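Local coordinates for protein Chains: A (Unidentified, PDB 6ZMG) that binds S-adenosyl-L-homocysteine between the subunits of a homotrimer and probably acts as an S-adenosylmethionine lyase, at residues A13-G18 / V72-I77; G18-D23 / V67-V72; G44-A49 / D78-S83; Q104-V109 / V120-A125. All coordinates share one frame; numbering follows the deposited sequence. Where two conformers were deposited one is given.

Interaction 1 (A13-G18 / V72-I77). With SAH (S-adenosyl-L-homocysteine), chain D.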
# COMPACT_ATOMS: atom_id res chain seq x y z
N ALA A 13 3.80 4.98 -9.63
CA ALA A 13 5.04 4.94 -8.91
C ALA A 13 4.77 4.89 -7.42
O ALA A 13 3.71 5.29 -6.93
CB ALA A 13 5.90 6.18 -9.18
N ARG A 14 5.77 4.38 -6.70
CA ARG A 14 5.84 4.42 -5.25
C ARG A 14 7.20 5.00 -4.87
O ARG A 14 8.23 4.61 -5.45
CB ARG A 14 5.72 3.01 -4.66
CG ARG A 14 4.38 2.37 -4.81
CD ARG A 14 4.21 1.32 -3.71
NE ARG A 14 5.13 0.20 -3.85
CZ ARG A 14 5.18 -0.84 -3.03
NH1 ARG A 14 4.40 -0.90 -1.95
NH2 ARG A 14 6.05 -1.83 -3.26
N ILE A 15 7.20 5.92 -3.92
CA ILE A 15 8.43 6.51 -3.40
C ILE A 15 8.41 6.34 -1.89
O ILE A 15 7.42 6.69 -1.24
CB ILE A 15 8.55 8.00 -3.78
CG1 ILE A 15 8.44 8.20 -5.29
CG2 ILE A 15 9.86 8.56 -3.27
CD1 ILE A 15 8.48 9.66 -5.72
N PHE A 16 9.50 5.84 -1.33
CA PHE A 16 9.64 5.71 0.11
C PHE A 16 10.64 6.74 0.61
O PHE A 16 11.80 6.74 0.19
CB PHE A 16 10.11 4.32 0.48
CG PHE A 16 9.15 3.24 0.08
CD1 PHE A 16 9.18 2.67 -1.19
CD2 PHE A 16 8.19 2.81 0.96
CE1 PHE A 16 8.27 1.65 -1.53
CE2 PHE A 16 7.32 1.79 0.64
CZ PHE A 16 7.35 1.21 -0.60
N VAL A 17 10.19 7.59 1.54
CA VAL A 17 10.99 8.69 2.10
C VAL A 17 10.97 8.56 3.61
O VAL A 17 9.89 8.61 4.22
CB VAL A 17 10.43 10.07 1.73
CG1 VAL A 17 11.38 11.16 2.24
CG2 VAL A 17 10.18 10.21 0.26
N GLY A 18 12.14 8.41 4.22
CA GLY A 18 12.23 8.36 5.66
C GLY A 18 12.22 9.74 6.29
O GLY A 18 12.48 10.75 5.63
N VAL A 72 7.32 7.65 4.89
CA VAL A 72 6.18 7.98 4.05
C VAL A 72 6.29 7.20 2.76
O VAL A 72 7.36 7.16 2.14
CB VAL A 72 6.13 9.49 3.72
CG1 VAL A 72 4.90 9.78 2.89
CG2 VAL A 72 6.15 10.28 5.01
N GLN A 73 5.21 6.54 2.40
CA GLN A 73 5.08 5.91 1.09
C GLN A 73 4.22 6.83 0.23
O GLN A 73 3.04 7.06 0.52
CB GLN A 73 4.48 4.52 1.24
CG GLN A 73 4.29 3.83 -0.09
CD GLN A 73 3.51 2.54 -0.03
OE1 GLN A 73 3.01 2.09 -1.06
NE2 GLN A 73 3.45 1.90 1.15
N ILE A 74 4.82 7.39 -0.82
CA ILE A 74 4.10 8.22 -1.78
C ILE A 74 3.63 7.33 -2.91
O ILE A 74 4.43 6.62 -3.52
CB ILE A 74 4.99 9.35 -2.33
CG1 ILE A 74 5.68 10.12 -1.21
CG2 ILE A 74 4.16 10.30 -3.20
CD1 ILE A 74 6.68 11.12 -1.71
N ILE A 75 2.33 7.37 -3.21
CA ILE A 75 1.74 6.58 -4.28
C ILE A 75 1.24 7.56 -5.33
O ILE A 75 0.41 8.42 -5.03
CB ILE A 75 0.59 5.69 -3.77
CG1 ILE A 75 1.08 4.78 -2.65
CG2 ILE A 75 -0.03 4.90 -4.94
CD1 ILE A 75 -0.07 4.05 -1.93
N ILE A 76 1.73 7.40 -6.56
CA ILE A 76 1.38 8.28 -7.66
C ILE A 76 0.81 7.44 -8.79
O ILE A 76 1.52 6.59 -9.35
CB ILE A 76 2.61 9.07 -8.17
CG1 ILE A 76 3.14 9.99 -7.09
CG2 ILE A 76 2.25 9.87 -9.44
CD1 ILE A 76 4.54 10.53 -7.38
N ILE A 77 -0.45 7.66 -9.13
CA ILE A 77 -1.06 7.08 -10.33
C ILE A 77 -1.07 8.17 -11.40
O ILE A 77 -1.58 9.27 -11.16
CB ILE A 77 -2.48 6.57 -10.05
CG1 ILE A 77 -2.46 5.53 -8.93
CG2 ILE A 77 -3.11 5.99 -11.33
CD1 ILE A 77 -3.81 5.16 -8.43
N SAH D . -12.64 14.51 -1.71
CA SAH D . -12.35 14.34 -3.14
CB SAH D . -11.65 12.97 -3.40
CG SAH D . -10.41 13.18 -4.23
SD SAH D . -9.60 11.67 -4.80
C SAH D . -13.59 14.40 -4.05
O SAH D . -13.52 14.10 -5.22
OXT SAH D . -14.66 14.84 -3.49
C5' SAH D . -9.53 10.63 -3.31
C4' SAH D . -8.13 10.19 -2.96
O4' SAH D . -7.51 9.54 -4.09
C3' SAH D . -7.15 11.32 -2.64
O3' SAH D . -7.28 11.82 -1.32
C2' SAH D . -5.80 10.61 -2.82
O2' SAH D . -5.51 9.89 -1.63
C1' SAH D . -6.10 9.65 -3.98
N9 SAH D . -5.59 10.11 -5.26
C8 SAH D . -6.19 10.99 -6.13
N7 SAH D . -5.52 11.15 -7.26
C5 SAH D . -4.42 10.33 -7.11
C6 SAH D . -3.36 10.01 -7.97
N6 SAH D . -3.22 10.50 -9.21
N1 SAH D . -2.44 9.12 -7.53
C2 SAH D . -2.57 8.61 -6.30
N3 SAH D . -3.53 8.84 -5.40
C4 SAH D . -4.44 9.70 -5.87

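Interaction 2 (G18-D23 / V67-V72). With SAH (S-adenosyl-L-homocysteine), chain B.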
# COMPACT_ATOMS: atom_id res chain seq x y z
N GLY A 18 12.14 8.41 4.22
CA GLY A 18 12.23 8.36 5.66
C GLY A 18 12.22 9.74 6.29
O GLY A 18 12.48 10.75 5.63
N LEU A 19 11.91 9.77 7.59
CA LEU A 19 11.76 11.01 8.33
C LEU A 19 12.79 11.16 9.43
O LEU A 19 12.82 12.21 10.09
CB LEU A 19 10.34 11.15 8.90
CG LEU A 19 9.25 11.05 7.84
CD1 LEU A 19 7.88 10.99 8.47
CD2 LEU A 19 9.29 12.20 6.85
N ASN A 20 13.66 10.17 9.63
CA ASN A 20 14.85 10.33 10.43
C ASN A 20 15.95 10.95 9.58
O ASN A 20 16.09 10.64 8.39
CB ASN A 20 15.41 8.98 10.88
CG ASN A 20 14.87 8.51 12.21
OD1 ASN A 20 13.81 8.92 12.68
ND2 ASN A 20 15.61 7.60 12.83
N VAL A 21 16.76 11.80 10.20
CA VAL A 21 18.06 12.18 9.67
C VAL A 21 19.07 11.45 10.54
O VAL A 21 19.22 11.74 11.73
CB VAL A 21 18.27 13.69 9.70
CG1 VAL A 21 19.64 14.02 9.16
CG2 VAL A 21 17.20 14.38 8.88
N GLY A 22 19.74 10.47 9.94
CA GLY A 22 20.52 9.55 10.75
C GLY A 22 19.64 8.82 11.74
O GLY A 22 18.60 8.26 11.38
N ASP A 23 20.02 8.81 13.00
CA ASP A 23 19.16 8.18 13.99
C ASP A 23 18.24 9.16 14.72
O ASP A 23 17.63 8.79 15.72
CB ASP A 23 19.99 7.34 14.96
CG ASP A 23 20.94 8.16 15.76
OD1 ASP A 23 20.87 9.41 15.66
OD2 ASP A 23 21.75 7.56 16.50
N VAL A 67 18.13 1.09 12.00
CA VAL A 67 17.33 2.19 12.52
C VAL A 67 15.87 1.93 12.22
O VAL A 67 15.52 1.39 11.16
CB VAL A 67 17.77 3.52 11.87
CG1 VAL A 67 17.00 4.67 12.50
CG2 VAL A 67 19.28 3.73 11.97
N THR A 68 15.01 2.34 13.15
CA THR A 68 13.57 2.34 12.96
C THR A 68 13.13 3.80 12.97
O THR A 68 13.55 4.56 13.85
CB THR A 68 12.89 1.56 14.08
OG1 THR A 68 13.43 0.24 14.11
CG2 THR A 68 11.39 1.46 13.86
N GLU A 69 12.33 4.18 11.98
CA GLU A 69 11.93 5.57 11.82
C GLU A 69 10.46 5.61 11.41
O GLU A 69 9.87 4.60 11.02
CB GLU A 69 12.75 6.27 10.72
CG GLU A 69 12.63 5.59 9.36
CD GLU A 69 13.45 6.26 8.25
OE1 GLU A 69 14.10 7.30 8.51
OE2 GLU A 69 13.47 5.71 7.12
N ASN A 70 9.89 6.80 11.48
CA ASN A 70 8.69 7.05 10.70
C ASN A 70 9.10 7.28 9.25
O ASN A 70 10.15 7.86 8.98
CB ASN A 70 7.98 8.29 11.21
CG ASN A 70 7.45 8.13 12.62
OD1 ASN A 70 7.07 7.04 13.05
ND2 ASN A 70 7.36 9.24 13.33
N SER A 71 8.25 6.87 8.32
CA SER A 71 8.51 7.11 6.91
C SER A 71 7.19 7.33 6.18
O SER A 71 6.10 7.22 6.75
CB SER A 71 9.36 5.98 6.31
OG SER A 71 8.64 4.78 6.32
N VAL A 72 7.32 7.65 4.89
CA VAL A 72 6.18 7.98 4.05
C VAL A 72 6.29 7.20 2.76
O VAL A 72 7.36 7.16 2.14
CB VAL A 72 6.13 9.49 3.72
CG1 VAL A 72 4.90 9.78 2.89
CG2 VAL A 72 6.15 10.28 5.01
N SAH B . 16.23 7.93 6.87
CA SAH B . 16.85 6.96 5.95
CB SAH B . 15.81 6.42 4.94
CG SAH B . 15.87 4.91 4.90
SD SAH B . 14.87 4.14 3.61
C SAH B . 18.03 7.54 5.15
O SAH B . 18.52 6.92 4.23
OXT SAH B . 18.47 8.68 5.56
C5' SAH B . 13.28 4.98 3.73
C4' SAH B . 12.12 4.02 3.96
O4' SAH B . 12.11 3.00 2.93
C3' SAH B . 12.18 3.21 5.24
O3' SAH B . 11.75 3.94 6.38
C2' SAH B . 11.21 2.07 4.93
O2' SAH B . 9.88 2.53 5.18
C1' SAH B . 11.44 1.86 3.43
N9 SAH B . 12.28 0.70 3.14
C8 SAH B . 13.65 0.65 3.13
N7 SAH B . 14.13 -0.52 2.74
C5 SAH B . 13.00 -1.27 2.49
C6 SAH B . 12.82 -2.57 1.98
N6 SAH B . 13.83 -3.39 1.64
N1 SAH B . 11.55 -3.00 1.80
C2 SAH B . 10.54 -2.19 2.12
N3 SAH B . 10.59 -0.95 2.59
C4 SAH B . 11.85 -0.54 2.75
O HOH W 1 11.17 9.17 12.56
O HOH W 2 15.44 6.41 15.69

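Interaction 3 (G44-A49 / D78-S83). With SAH (S-adenosyl-L-homocysteine), chain D.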
# COMPACT_ATOMS: atom_id res chain seq x y z
N GLY A 44 5.33 21.30 -13.50
CA GLY A 44 4.19 21.52 -14.35
C GLY A 44 3.26 20.34 -14.46
O GLY A 44 2.41 20.34 -15.36
N ILE A 45 3.41 19.32 -13.57
CA ILE A 45 2.66 18.06 -13.57
C ILE A 45 1.54 18.16 -12.55
O ILE A 45 1.63 18.90 -11.56
CB ILE A 45 3.64 16.89 -13.24
CG1 ILE A 45 3.08 15.50 -13.59
CG2 ILE A 45 3.96 16.84 -11.77
CD1 ILE A 45 4.11 14.34 -13.57
N LEU A 46 0.46 17.44 -12.79
CA LEU A 46 -0.60 17.34 -11.78
C LEU A 46 -0.01 16.76 -10.50
O LEU A 46 0.60 15.69 -10.55
CB LEU A 46 -1.63 16.38 -12.33
CG LEU A 46 -3.02 16.56 -11.77
CD1 LEU A 46 -3.59 17.85 -12.34
CD2 LEU A 46 -3.89 15.35 -12.12
N PRO A 47 -0.15 17.41 -9.35
CA PRO A 47 0.52 16.89 -8.15
C PRO A 47 -0.18 15.74 -7.48
O PRO A 47 0.42 15.11 -6.59
CB PRO A 47 0.55 18.09 -7.20
CG PRO A 47 -0.51 18.96 -7.65
CD PRO A 47 -0.66 18.78 -9.13
N ASP A 48 -1.42 15.46 -7.87
CA ASP A 48 -2.28 14.52 -7.17
C ASP A 48 -1.55 13.22 -6.83
O ASP A 48 -0.86 12.63 -7.66
CB ASP A 48 -3.48 14.20 -8.07
CG ASP A 48 -4.29 15.43 -8.49
OD1 ASP A 48 -3.73 16.55 -8.55
OD2 ASP A 48 -5.51 15.26 -8.74
N ALA A 49 -1.74 12.78 -5.59
CA ALA A 49 -0.99 11.65 -5.05
C ALA A 49 -1.60 11.26 -3.72
O ALA A 49 -2.44 11.97 -3.16
CB ALA A 49 0.48 12.01 -4.85
N ASP A 78 -0.51 7.88 -12.57
CA ASP A 78 -0.50 8.88 -13.63
C ASP A 78 -1.91 9.02 -14.20
O ASP A 78 -2.42 8.09 -14.82
CB ASP A 78 0.46 8.47 -14.74
CG ASP A 78 0.47 9.45 -15.90
OD1 ASP A 78 0.14 10.63 -15.67
OD2 ASP A 78 0.79 9.03 -17.04
N LEU A 79 -2.53 10.18 -14.02
CA LEU A 79 -3.83 10.46 -14.62
C LEU A 79 -3.76 11.31 -15.88
O LEU A 79 -4.80 11.66 -16.43
CB LEU A 79 -4.73 11.20 -13.63
CG LEU A 79 -4.83 10.54 -12.26
CD1 LEU A 79 -5.61 11.44 -11.35
CD2 LEU A 79 -5.44 9.16 -12.39
N GLU A 80 -2.56 11.66 -16.33
CA GLU A 80 -2.40 12.57 -17.46
C GLU A 80 -1.98 11.87 -18.74
O GLU A 80 -1.82 12.54 -19.77
CB GLU A 80 -1.36 13.64 -17.13
CG GLU A 80 -1.68 14.48 -15.93
CD GLU A 80 -0.76 15.67 -15.84
OE1 GLU A 80 -1.15 16.75 -16.33
OE2 GLU A 80 0.36 15.51 -15.33
N GLY A 81 -1.78 10.55 -18.70
CA GLY A 81 -1.40 9.81 -19.89
C GLY A 81 -0.04 10.21 -20.42
O GLY A 81 0.14 10.43 -21.62
N LEU A 82 0.93 10.31 -19.53
CA LEU A 82 2.28 10.68 -19.92
C LEU A 82 2.98 9.51 -20.60
O LEU A 82 2.62 8.34 -20.42
CB LEU A 82 3.08 11.12 -18.69
CG LEU A 82 2.50 12.26 -17.84
CD1 LEU A 82 3.50 12.65 -16.74
CD2 LEU A 82 2.09 13.47 -18.68
N SER A 83 3.99 9.83 -21.40
CA SER A 83 4.84 8.79 -21.93
C SER A 83 5.66 8.15 -20.81
O SER A 83 5.86 8.74 -19.74
CB SER A 83 5.82 9.35 -22.97
OG SER A 83 6.82 10.17 -22.36
N SAH D . -12.64 14.51 -1.71
CA SAH D . -12.35 14.34 -3.14
CB SAH D . -11.65 12.97 -3.40
CG SAH D . -10.41 13.18 -4.23
SD SAH D . -9.60 11.67 -4.80
C SAH D . -13.59 14.40 -4.05
O SAH D . -13.52 14.10 -5.22
OXT SAH D . -14.66 14.84 -3.49
C5' SAH D . -9.53 10.63 -3.31
C4' SAH D . -8.13 10.19 -2.96
O4' SAH D . -7.51 9.54 -4.09
C3' SAH D . -7.15 11.32 -2.64
O3' SAH D . -7.28 11.82 -1.32
C2' SAH D . -5.80 10.61 -2.82
O2' SAH D . -5.51 9.89 -1.63
C1' SAH D . -6.10 9.65 -3.98
N9 SAH D . -5.59 10.11 -5.26
C8 SAH D . -6.19 10.99 -6.13
N7 SAH D . -5.52 11.15 -7.26
C5 SAH D . -4.42 10.33 -7.11
C6 SAH D . -3.36 10.01 -7.97
N6 SAH D . -3.22 10.50 -9.21
N1 SAH D . -2.44 9.12 -7.53
C2 SAH D . -2.57 8.61 -6.30
N3 SAH D . -3.53 8.84 -5.40
C4 SAH D . -4.44 9.70 -5.87

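Interaction 4 (Q104-V109 / V120-A125). With SAH (S-adenosyl-L-homocysteine), chain B.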
# COMPACT_ATOMS: atom_id res chain seq x y z
N GLN A 104 18.38 12.84 3.29
CA GLN A 104 18.32 11.39 3.37
C GLN A 104 19.51 10.74 2.68
O GLN A 104 20.02 11.23 1.68
CB GLN A 104 17.03 10.89 2.70
CG GLN A 104 15.76 11.37 3.34
CD GLN A 104 15.63 10.82 4.73
OE1 GLN A 104 15.43 9.61 4.89
NE2 GLN A 104 15.79 11.67 5.74
N GLU A 105 19.92 9.59 3.21
CA GLU A 105 20.96 8.82 2.55
C GLU A 105 20.41 8.07 1.35
O GLU A 105 21.10 7.92 0.33
CB GLU A 105 21.58 7.86 3.54
CG GLU A 105 22.73 7.06 3.05
CD GLU A 105 23.18 6.08 4.13
OE1 GLU A 105 22.60 4.98 4.30
OE2 GLU A 105 24.10 6.47 4.84
N SER A 106 19.19 7.55 1.46
CA SER A 106 18.57 6.80 0.39
C SER A 106 17.11 7.19 0.31
O SER A 106 16.46 7.43 1.33
CB SER A 106 18.58 5.28 0.66
OG SER A 106 19.89 4.78 0.84
N VAL A 107 16.59 7.21 -0.92
CA VAL A 107 15.16 7.23 -1.21
C VAL A 107 14.90 6.11 -2.21
O VAL A 107 15.66 5.94 -3.16
CB VAL A 107 14.71 8.59 -1.78
CG1 VAL A 107 13.33 8.51 -2.38
CG2 VAL A 107 14.75 9.66 -0.67
N ILE A 108 13.85 5.33 -1.99
CA ILE A 108 13.53 4.21 -2.87
C ILE A 108 12.39 4.61 -3.79
O ILE A 108 11.36 5.13 -3.34
CB ILE A 108 13.17 2.96 -2.05
CG1 ILE A 108 14.37 2.53 -1.22
CG2 ILE A 108 12.69 1.86 -2.98
CD1 ILE A 108 13.99 1.49 -0.20
N VAL A 109 12.56 4.33 -5.08
CA VAL A 109 11.57 4.65 -6.10
C VAL A 109 11.25 3.38 -6.88
O VAL A 109 12.16 2.67 -7.33
CB VAL A 109 12.09 5.73 -7.07
CG1 VAL A 109 11.11 5.93 -8.22
CG2 VAL A 109 12.32 7.05 -6.35
N VAL A 120 13.12 -0.63 -9.97
CA VAL A 120 13.25 -0.18 -8.59
C VAL A 120 14.63 0.46 -8.48
O VAL A 120 15.63 -0.15 -8.89
CB VAL A 120 13.16 -1.32 -7.57
CG1 VAL A 120 13.34 -0.78 -6.15
CG2 VAL A 120 11.90 -2.08 -7.69
N TYR A 121 14.67 1.69 -7.97
CA TYR A 121 15.89 2.46 -7.83
C TYR A 121 16.08 2.82 -6.37
O TYR A 121 15.12 3.15 -5.67
CB TYR A 121 15.80 3.83 -8.57
CG TYR A 121 15.40 3.76 -10.01
CD1 TYR A 121 16.33 3.44 -10.98
CD2 TYR A 121 14.11 4.06 -10.40
CE1 TYR A 121 15.98 3.38 -12.32
CE2 TYR A 121 13.74 3.99 -11.73
CZ TYR A 121 14.68 3.65 -12.69
OH TYR A 121 14.33 3.59 -14.02
N SER A 122 17.33 2.79 -5.91
CA SER A 122 17.70 3.44 -4.67
C SER A 122 18.46 4.70 -5.05
O SER A 122 19.51 4.61 -5.68
CB SER A 122 18.57 2.55 -3.80
OG SER A 122 18.69 3.14 -2.53
N ILE A 123 17.93 5.85 -4.69
CA ILE A 123 18.60 7.11 -4.97
C ILE A 123 19.47 7.38 -3.76
O ILE A 123 18.94 7.62 -2.67
CB ILE A 123 17.59 8.23 -5.19
CG1 ILE A 123 16.70 7.90 -6.38
CG2 ILE A 123 18.34 9.52 -5.42
CD1 ILE A 123 15.55 8.88 -6.58
N THR A 124 20.79 7.34 -3.94
CA THR A 124 21.73 7.26 -2.84
C THR A 124 22.63 8.49 -2.80
O THR A 124 23.21 8.87 -3.82
CB THR A 124 22.57 6.00 -2.97
OG1 THR A 124 21.68 4.89 -3.05
CG2 THR A 124 23.43 5.83 -1.78
N ALA A 125 22.75 9.07 -1.62
CA ALA A 125 23.62 10.21 -1.44
C ALA A 125 25.07 9.82 -1.69
O ALA A 125 25.52 8.74 -1.31
CB ALA A 125 23.49 10.72 -0.00
N SAH B . 16.23 7.93 6.87
CA SAH B . 16.85 6.96 5.95
CB SAH B . 15.81 6.42 4.94
CG SAH B . 15.87 4.91 4.90
SD SAH B . 14.87 4.14 3.61
C SAH B . 18.03 7.54 5.15
O SAH B . 18.52 6.92 4.23
OXT SAH B . 18.47 8.68 5.56
C5' SAH B . 13.28 4.98 3.73
C4' SAH B . 12.12 4.02 3.96
O4' SAH B . 12.11 3.00 2.93
C3' SAH B . 12.18 3.21 5.24
O3' SAH B . 11.75 3.94 6.38
C2' SAH B . 11.21 2.07 4.93
O2' SAH B . 9.88 2.53 5.18
C1' SAH B . 11.44 1.86 3.43
N9 SAH B . 12.28 0.70 3.14
C8 SAH B . 13.65 0.65 3.13
N7 SAH B . 14.13 -0.52 2.74
C5 SAH B . 13.00 -1.27 2.49
C6 SAH B . 12.82 -2.57 1.98
N6 SAH B . 13.83 -3.39 1.64
N1 SAH B . 11.55 -3.00 1.80
C2 SAH B . 10.54 -2.19 2.12
N3 SAH B . 10.59 -0.95 2.59
C4 SAH B . 11.85 -0.54 2.75

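Interaction 1 (A13-G18 / V72-I77)
I15 and I74 form a hydrogen-bonded pair at the middle of two antiparallel strands within the antiparallel sheet. I15 O accepts from I74 N at 2.7 Å, and I15 N donates back to I74 O. A13 with I76 and V17 with V72 are likewise joined by two bonds each. The tight side carries A13, I15, V17, V72, I74 and I76. It is apolar and is covered by helices 29-43 and 84-101. I15 CB lies 4.1 Å from I74 CB, and V17 CG2 meets I74 CD1 at 4.1 Å, so I74 touches two neighbours.

The other face carries R14, F16, Q73 and I75, and neighbouring subunits pack on it. It is more polar and opens only at R14, which is partly exposed. The R14 chain bends at chi3 (-67°), which lays the guanidinium over F16, with F16 CZ 3.8 Å from the guanidinium plane. Q73 CG lies 3.7 Å from F16 CE2, and the two side chains run alongside each other. Q73 OE1 reaches the guanidinium edge, where R14 NH1 gives it a weak bond of 3.4 Å. The amide and guanidinium planes stand 76° apart. Q73 NE2 bonds to Q54 OE1, which fixes the amide. R14 NE has a long, weak ion pair with E110. A leucine in place of R14 would probably leave Q73 OE1 without this donor and E110 without its distant positive charge. Next along, I77 meets the adenine of a bound S-adenosyl-L-homocysteine: I77 N donates to ligand N1 at 2.9 Å, and ligand N6 to I77 O at 2.8 Å.

Interaction 2 (G18-D23 / V67-V72)
L19 and N20 make the two direct hydrogen bonds between these segments, at the end of an antiparallel strand pair. L19 N donates to N70 O at 2.9 Å. N20 N donates to E69 OE1 at 3.1 Å, meeting the oxygen on its anti side and 31° out of the carboxylate plane. The N20 amide stands nearly square to that carboxylate, at 83°.

Water extends the polar contact. One water donates to N20 OD1 and accepts from N70 N. Another accepts from N20 ND2 and donates to D23 O and T68 O. Where the strands spread apart, these waters join them.

The apolar contact is made by L19. Its CD1 touches V72 CG2 at 3.9 Å, beside helix 29-43, and also rests on N70 CB.

Two van der Waals contacts bring carbon against polar atoms. V67 CG1 comes within 3.3 Å of N20 ND2. E69 OE2 lies 3.3 Å from G18 CA; a CB there would clash with it, so the glycine lets the carboxylate pass.

The ligand bonds belong to segment 67-72. E69 CG sits between the backbone N and the carbonyl carbon (chi1 59°), and from there the extended chain sends its carboxylate past G18 to the S-adenosyl-L-homocysteine. E69 OE1 accepts from the ligand amino N at 2.8 Å, and E69 OE2 from ligand O3' at 2.6 Å. S71 OG is hydrogen-bonded to ligand O2' at 2.8 Å. S50 and I77 of the second subunit complete the site.

One carboxylate therefore spans amino group and ribose, consistent with a site that fixes the ligand's amino-acid and sugar ends relative to each other.

Interaction 3 (G44-A49 / D78-S83)
E80 reaches across to the backbone of L46. L46 N donates to E80 OE2 at 3.2 Å in a nearly straight bond (166°). The N-H comes from above the carboxylate plane, 59° out of it. The same oxygen lies 3.2 Å from I45 CG1, and E80 CD rests 3.7 Å from L46 CB. Beside this bond the contact is apolar: I45 CD1 meets L82 CD1 at 3.6 Å, and L46 CD2 looks across to L79 CD1 at 4.3 Å. I45 CG1 lies anti to the backbone N (chi1 -164°), which points CD1 at L82.

D78 holds the backbone of E80 and L82. D78 OD1 accepts from E80 N at 3.0 Å, an Asx turn, while D78 OD2 takes L82 N on its syn lone pair at 2.8 Å. Next to L46, L79 CD1 packs 3.3 Å from N6 of the bound S-adenosyl-L-homocysteine, and D48 OD1 bonds to T59 of the third subunit.

One loop joins helix 29-43 to strand 49-59, the other joins strand 66-77 to helix 84-101. G44 closes helix 29-43 in a Schellman motif, and S83 is the N-cap of helix 84-101, whose F87 touches L82.

Interaction 4 (Q104-V109 / V120-A125)
V109 CG2 and I123 CD1 touch at 3.7 Å in the apolar centre. V109 CG1 meets Y121 CD2 at 4.2 Å, so the two methyls of V109 serve different neighbours. V107 faces I123 on the same side, and helix 84-101 packs over V109 and Y121. On the other face I108 and V120 lie side by side, with I108 CG2 4.2 Å from V120 CG1. I108 CD1 continues to C8 of the bound S-adenosyl-L-homocysteine at 3.5 Å.

The strands are the two arms of an antiparallel beta hairpin. V107 pairs with I123 and V109 with Y121, each by two backbone bonds. The arm 120-124 pairs in turn with a strand of the second subunit.

Past the strands, A125 N donates to E105 O. The backbone also grips the ligand carboxylate: E105 N donates to OXT at 2.9 Å and S106 N to O at 2.9 Å. Q104 folds at chi2 (-66°), bringing OE1 within 2.7 Å of the ligand amino N, which donates to it. Q104 NE2 bonds to F102 O and N20 O. With an alanine here, the ligand amino group is likely to lose one acceptor, and N20 O and F102 O the NE2 donor.

In the fold
From the N terminus, strand 11-21 supplies the first side of interactions 1 and 2. The chain runs on through helix 29-43 and the loop 44-49, then strand 49-59, and returns along strand 66-77. Interaction 2 closes first and is nested inside the loop closed by interaction 1. The two share G18 and V72. Interaction 3 closes next, joining the loop after helix 29-43 to the loop before helix 84-101, and it crosses both earlier contacts. Interaction 4 follows in series as the hairpin 106-113 with 116-124, beside strand 11-21. Interactions 2 and 4 line one ligand, which F16 of interaction 1 also reaches; interaction 3 and the I77 end of interaction 1 touch another at a different subunit boundary.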